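Local coordinates for protein aminopeptidase N (Francisella tularensis subsp. tularensis, PDB 5DLL) that probably helps degrade intracellular peptides, as a zinc-dependent M1-family aminopeptidase that releases amino acids, preferably alanine, from peptide N-termini, at residues A[23-28]-A[57-62]; A[49-54]-A[99-104]. All blocks are in the same frame, centred on the assembly; numbering follows the deposited sequence.

Contact 1 of 2, residues A[23-28]-A[57-62]; sequences PSNYLI and RENNTL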
loop_
_atom_site.group_PDB
_atom_site.type_symbol
_atom_site.label_atom_id
_atom_site.label_comp_id
_atom_site.label_asym_id
_atom_site.label_seq_id
_atom_site.Cartn_x
_atom_site.Cartn_y
_atom_site.Cartn_z
ATOM N N PRO A 23 19.103 23.981 -7.469
ATOM C CA PRO A 23 18.811 24.291 -6.073
ATOM C C PRO A 23 18.214 25.688 -5.944
ATOM O O PRO A 23 18.499 26.560 -6.767
ATOM C CB PRO A 23 20.180 24.213 -5.388
ATOM C CG PRO A 23 21.181 24.342 -6.480
ATOM C CD PRO A 23 20.542 23.769 -7.705
ATOM N N SER A 24 17.377 25.886 -4.931
ATOM C CA SER A 24 16.812 27.199 -4.648
ATOM C C SER A 24 17.937 28.204 -4.407
ATOM O O SER A 24 18.898 27.895 -3.709
ATOM C CB SER A 24 15.909 27.129 -3.420
ATOM O OG SER A 24 15.271 28.370 -3.193
ATOM N N ASN A 25 17.824 29.394 -4.996
ATOM C CA ASN A 25 18.839 30.437 -4.803
ATOM C C ASN A 25 18.804 31.076 -3.410
ATOM O O ASN A 25 19.781 31.690 -2.985
ATOM C CB ASN A 25 18.776 31.507 -5.914
ATOM C CG ASN A 25 17.526 32.372 -5.851
ATOM O OD1 ASN A 25 16.509 31.990 -5.275
ATOM N ND2 ASN A 25 17.600 33.551 -6.461
ATOM N N TYR A 26 17.684 30.923 -2.705
ATOM C CA TYR A 26 17.569 31.358 -1.311
ATOM C C TYR A 26 17.018 30.227 -0.445
ATOM O O TYR A 26 16.259 29.382 -0.930
ATOM C CB TYR A 26 16.709 32.626 -1.209
ATOM C CG TYR A 26 17.477 33.859 -1.634
ATOM C CD1 TYR A 26 18.232 34.579 -0.712
ATOM C CD2 TYR A 26 17.486 34.282 -2.960
ATOM C CE1 TYR A 26 18.961 35.694 -1.094
ATOM C CE2 TYR A 26 18.215 35.396 -3.351
ATOM C CZ TYR A 26 18.952 36.097 -2.413
ATOM O OH TYR A 26 19.679 37.206 -2.781
ATOM N N LEU A 27 17.425 30.210 0.826
ATOM C CA LEU A 27 17.050 29.148 1.765
ATOM C C LEU A 27 16.460 29.704 3.056
ATOM O O LEU A 27 16.708 30.851 3.419
ATOM C CB LEU A 27 18.264 28.278 2.097
ATOM C CG LEU A 27 18.706 27.292 1.012
ATOM C CD1 LEU A 27 20.107 26.773 1.310
ATOM C CD2 LEU A 27 17.714 26.142 0.872
ATOM N N ILE A 28 15.693 28.865 3.748
ATOM C CA ILE A 28 15.005 29.253 4.976
ATOM C C ILE A 28 15.537 28.424 6.137
ATOM O O ILE A 28 15.474 27.194 6.116
ATOM C CB ILE A 28 13.475 29.072 4.852
ATOM C CG1 ILE A 28 12.967 29.817 3.609
ATOM C CG2 ILE A 28 12.771 29.551 6.125
ATOM C CD1 ILE A 28 11.471 29.738 3.379
ATOM N N ARG A 57 23.666 31.347 -6.926
ATOM C CA ARG A 57 23.705 32.806 -6.759
ATOM C C ARG A 57 23.684 33.549 -8.100
ATOM O O ARG A 57 24.328 34.590 -8.248
ATOM C CB ARG A 57 24.959 33.221 -5.976
ATOM C CG ARG A 57 25.116 32.595 -4.598
ATOM C CD ARG A 57 23.962 32.904 -3.650
ATOM N NE ARG A 57 23.411 34.251 -3.807
ATOM C CZ ARG A 57 22.138 34.540 -4.086
ATOM N NH1 ARG A 57 21.225 33.586 -4.246
ATOM N NH2 ARG A 57 21.769 35.810 -4.201
ATOM N N GLU A 58 22.933 33.029 -9.069
ATOM C CA GLU A 58 22.888 33.638 -10.407
ATOM C C GLU A 58 22.042 34.920 -10.472
ATOM O O GLU A 58 22.163 35.693 -11.421
ATOM C CB GLU A 58 22.436 32.617 -11.462
ATOM C CG GLU A 58 20.983 32.169 -11.376
ATOM C CD GLU A 58 20.678 30.986 -12.282
ATOM O OE1 GLU A 58 21.595 30.513 -12.989
ATOM O OE2 GLU A 58 19.516 30.527 -12.289
ATOM N N ASN A 59 21.191 35.133 -9.469
ATOM C CA ASN A 59 20.491 36.408 -9.285
ATOM C C ASN A 59 20.026 36.582 -7.838
ATOM O O ASN A 59 20.077 35.643 -7.052
ATOM C CB ASN A 59 19.298 36.525 -10.240
ATOM C CG ASN A 59 18.151 35.602 -9.871
ATOM O OD1 ASN A 59 17.536 35.743 -8.812
ATOM N ND2 ASN A 59 17.845 34.662 -10.752
ATOM N N ASN A 60 19.557 37.780 -7.503
ATOM C CA ASN A 60 19.109 38.088 -6.141
ATOM C C ASN A 60 17.608 38.363 -6.054
ATOM O O ASN A 60 17.163 39.215 -5.282
ATOM C CB ASN A 60 19.891 39.285 -5.600
ATOM C CG ASN A 60 21.387 39.126 -5.776
ATOM O OD1 ASN A 60 21.906 38.005 -5.847
ATOM N ND2 ASN A 60 22.089 40.247 -5.853
ATOM N N THR A 61 16.833 37.631 -6.849
ATOM C CA THR A 61 15.387 37.741 -6.827
ATOM C C THR A 61 14.821 36.611 -5.982
ATOM O O THR A 61 15.161 35.448 -6.191
ATOM C CB THR A 61 14.789 37.662 -8.245
ATOM O OG1 THR A 61 15.246 38.777 -9.025
ATOM C CG2 THR A 61 13.262 37.676 -8.195
ATOM N N LEU A 62 13.968 36.961 -5.027
ATOM C CA LEU A 62 13.232 35.979 -4.244
ATOM C C LEU A 62 11.884 35.711 -4.915
ATOM O O LEU A 62 11.138 36.645 -5.204
ATOM C CB LEU A 62 13.019 36.490 -2.818
ATOM C CG LEU A 62 12.458 35.501 -1.788
ATOM C CD1 LEU A 62 13.487 34.434 -1.430
ATOM C CD2 LEU A 62 11.995 36.239 -0.538
#
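Y26 and N25, where strand 26-36 of the M1 N-terminal beta domain begins, meet the loop 57-62 that links strand 42-52 to strand 62-65. The polar part centres on the N25 side-chain amide nitrogen, which bonds to two carbonyls of the loop. The bond from N25 ND2 to T61 O is nearly straight at 172°, spans 3.1 Å and lies in the amide plane of N25. The second, from N25 ND2 to N59 O, is longer at 3.3 Å and reaches that oxygen from above its carbonyl plane. An Asx turn shapes the acceptor side: N59 OD1 takes the T61 backbone N-H on a lone pair, 2.8 Å from T61 N. T61 OG1 has its own hydrogen-bond partner in N96.

The main partner of the Y26 ring is R57. Its chain bends at chi2 and chi3, which brings the guanidinium back to the ring although CB points away from residues 23-28. NH1 stands over one ring face, offset toward the rim, and the guanidinium as a whole makes an off-centre cation-pi contact, its plane 69° from that of the ring. NH2 adds a weak hydrogen bond to Y26 OH.

Y26 also packs on I50 and A52 of strand 42-52. Between the two segments the apolar contact is at the base of the tyrosine, where L62 CD1 lies 3.7 Å from Y26 CB.

Contact 2 of 2, residues A[49-54]-A[99-104]; sequences YIVANR and PEKFVL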
loop_
_atom_site.group_PDB
_atom_site.type_symbol
_atom_site.label_atom_id
_atom_site.label_comp_id
_atom_site.label_asym_id
_atom_site.label_seq_id
_atom_site.Cartn_x
_atom_site.Cartn_y
_atom_site.Cartn_z
ATOM N N TYR A 49 13.111 33.560 8.205
ATOM C CA TYR A 49 14.518 33.934 8.347
ATOM C C TYR A 49 15.308 33.287 7.225
ATOM O O TYR A 49 15.632 32.107 7.269
ATOM C CB TYR A 49 15.038 33.567 9.732
ATOM C CG TYR A 49 14.305 34.336 10.808
ATOM C CD1 TYR A 49 14.726 35.598 11.196
ATOM C CD2 TYR A 49 13.161 33.819 11.400
ATOM C CE1 TYR A 49 14.043 36.314 12.165
ATOM C CE2 TYR A 49 12.473 34.530 12.365
ATOM C CZ TYR A 49 12.920 35.772 12.743
ATOM O OH TYR A 49 12.233 36.468 13.706
ATOM N N ILE A 50 15.600 34.101 6.215
ATOM C CA ILE A 50 16.048 33.639 4.912
ATOM C C ILE A 50 17.515 33.998 4.686
ATOM O O ILE A 50 17.991 35.037 5.152
ATOM C CB ILE A 50 15.180 34.284 3.807
ATOM C CG1 ILE A 50 13.701 33.928 4.016
ATOM C CG2 ILE A 50 15.640 33.856 2.420
ATOM C CD1 ILE A 50 12.742 34.853 3.299
ATOM N N VAL A 51 18.218 33.138 3.954
ATOM C CA VAL A 51 19.627 33.357 3.637
ATOM C C VAL A 51 19.940 32.938 2.196
ATOM O O VAL A 51 19.369 31.979 1.677
ATOM C CB VAL A 51 20.542 32.613 4.636
ATOM C CG1 VAL A 51 20.478 31.104 4.429
ATOM C CG2 VAL A 51 21.974 33.118 4.530
ATOM N N ALA A 52 20.841 33.680 1.558
ATOM C CA ALA A 52 21.268 33.394 0.191
ATOM C C ALA A 52 21.956 32.036 0.121
ATOM O O ALA A 52 22.813 31.738 0.952
ATOM C CB ALA A 52 22.205 34.488 -0.299
ATOM N N ASN A 53 21.578 31.223 -0.867
ATOM C CA ASN A 53 22.120 29.869 -1.023
ATOM C C ASN A 53 23.400 29.855 -1.856
ATOM O O ASN A 53 23.370 30.141 -3.046
ATOM C CB ASN A 53 21.076 28.955 -1.675
ATOM C CG ASN A 53 21.533 27.507 -1.772
ATOM O OD1 ASN A 53 22.520 27.108 -1.154
ATOM N ND2 ASN A 53 20.813 26.711 -2.553
ATOM N N ARG A 54 24.514 29.479 -1.236
ATOM C CA ARG A 54 25.817 29.474 -1.910
ATOM C C ARG A 54 25.828 28.629 -3.195
ATOM O O ARG A 54 26.536 28.955 -4.151
ATOM C CB ARG A 54 26.910 28.989 -0.940
ATOM C CG ARG A 54 28.351 29.243 -1.382
ATOM C CD ARG A 54 28.593 30.674 -1.851
ATOM N NE ARG A 54 27.933 31.665 -0.997
ATOM C CZ ARG A 54 27.705 32.934 -1.336
ATOM N NH1 ARG A 54 28.088 33.409 -2.520
ATOM N NH2 ARG A 54 27.089 33.741 -0.481
ATOM N N PRO A 99 18.765 41.145 0.233
ATOM C CA PRO A 99 20.088 40.956 0.849
ATOM C C PRO A 99 20.534 39.494 0.997
ATOM O O PRO A 99 19.747 38.567 0.770
ATOM C CB PRO A 99 19.936 41.596 2.242
ATOM C CG PRO A 99 18.638 42.332 2.228
ATOM C CD PRO A 99 17.782 41.663 1.202
ATOM N N GLU A 100 21.792 39.312 1.397
ATOM C CA GLU A 100 22.376 37.984 1.612
ATOM C C GLU A 100 21.736 37.262 2.800
ATOM O O GLU A 100 21.714 36.031 2.848
ATOM C CB GLU A 100 23.888 38.098 1.856
ATOM C CG GLU A 100 24.698 38.617 0.674
ATOM C CD GLU A 100 24.897 37.578 -0.414
ATOM O OE1 GLU A 100 25.404 36.480 -0.108
ATOM O OE2 GLU A 100 24.556 37.865 -1.582
ATOM N N LYS A 101 21.240 38.035 3.763
ATOM C CA LYS A 101 20.645 37.487 4.978
ATOM C C LYS A 101 19.613 38.478 5.505
ATOM O O LYS A 101 19.931 39.650 5.721
ATOM C CB LYS A 101 21.740 37.243 6.022
ATOM C CG LYS A 101 21.432 36.152 7.035
ATOM C CD LYS A 101 22.684 35.773 7.821
ATOM C CE LYS A 101 22.458 34.569 8.723
ATOM N NZ LYS A 101 21.483 34.843 9.817
ATOM N N PHE A 102 18.378 38.016 5.696
ATOM C CA PHE A 102 17.284 38.902 6.112
ATOM C C PHE A 102 16.087 38.161 6.712
ATOM O O PHE A 102 15.953 36.944 6.578
ATOM C CB PHE A 102 16.812 39.757 4.927
ATOM C CG PHE A 102 16.227 38.958 3.786
ATOM C CD1 PHE A 102 17.052 38.336 2.856
ATOM C CD2 PHE A 102 14.851 38.842 3.631
ATOM C CE1 PHE A 102 16.521 37.607 1.806
ATOM C CE2 PHE A 102 14.314 38.117 2.576
ATOM C CZ PHE A 102 15.152 37.497 1.666
ATOM N N VAL A 103 15.221 38.923 7.372
ATOM C CA VAL A 103 13.956 38.411 7.890
ATOM C C VAL A 103 12.805 39.059 7.112
ATOM O O VAL A 103 12.781 40.277 6.919
ATOM C CB VAL A 103 13.805 38.624 9.421
ATOM C CG1 VAL A 103 14.287 40.000 9.860
ATOM C CG2 VAL A 103 12.366 38.393 9.866
ATOM N N LEU A 104 11.865 38.230 6.662
ATOM C CA LEU A 104 10.714 38.695 5.908
ATOM C C LEU A 104 9.420 38.370 6.646
ATOM O O LEU A 104 9.073 37.203 6.802
ATOM C CB LEU A 104 10.699 38.032 4.533
ATOM C CG LEU A 104 9.540 38.418 3.614
ATOM C CD1 LEU A 104 9.561 39.910 3.323
ATOM C CD2 LEU A 104 9.591 37.613 2.325
#
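Antiparallel pairing of strands 42-52 and 101-110, within the large mixed sheet of the M1 N-terminal domain, brings I50 opposite F102 as a hydrogen-bonded pair. I50 N donates to F102 O at 2.9 Å, and F102 N returns a nearly straight bond to I50 O at 3.1 Å. Two residues on, A52 N donates to E100 O at 2.8 Å. Non-hydrogen-bonded pairs Y49-V103 and V51-K101 flank the central one.

Side chains sort onto the two faces as the alternation of a beta sheet requires. On the face that carries I50 and F102, F102 CG lies between its backbone N and carbonyl carbon (chi1 63°), which turns the ring in under I50: I50 CB sits over one ring face in a CH-pi contact, 4.1 Å from the F102 ring centroid. I50 CD1 bridges from F102 CE2 to L104 CB, and L62 packs against all three residues. On the face of Y49, V51, K101 and V103, Y49 and V103 run side by side, with Y49 CE1 3.5 Å from V103 CG2.

Beyond the strand ends, a salt bridge joins the two loops. The R54 and E100 side chains cross at about a right angle, and R54 NH2 meets E100 OE1 at 3.2 Å near the guanidinium plane.

Contacts 1 and 2 have centres 9 Å apart in the same N-terminal domain, about 37 and 40 Å from the centre of the chain. Their segments alternate along the sequence, in the order 23-28, 49-54, 57-62, 99-104. Strand 42-52 lies between strands 26-36 and 101-110 in the mixed sheet, antiparallel to both. Where the contacts touch, L27 N is 2.8 Å from V51 O, a probable hydrogen bond. Both therefore belong to one part of the N-terminal sheet, near the bound sodium, which is about 12 Å from the L62 side chain and about 9 Å from that of L104, and away from the zinc site.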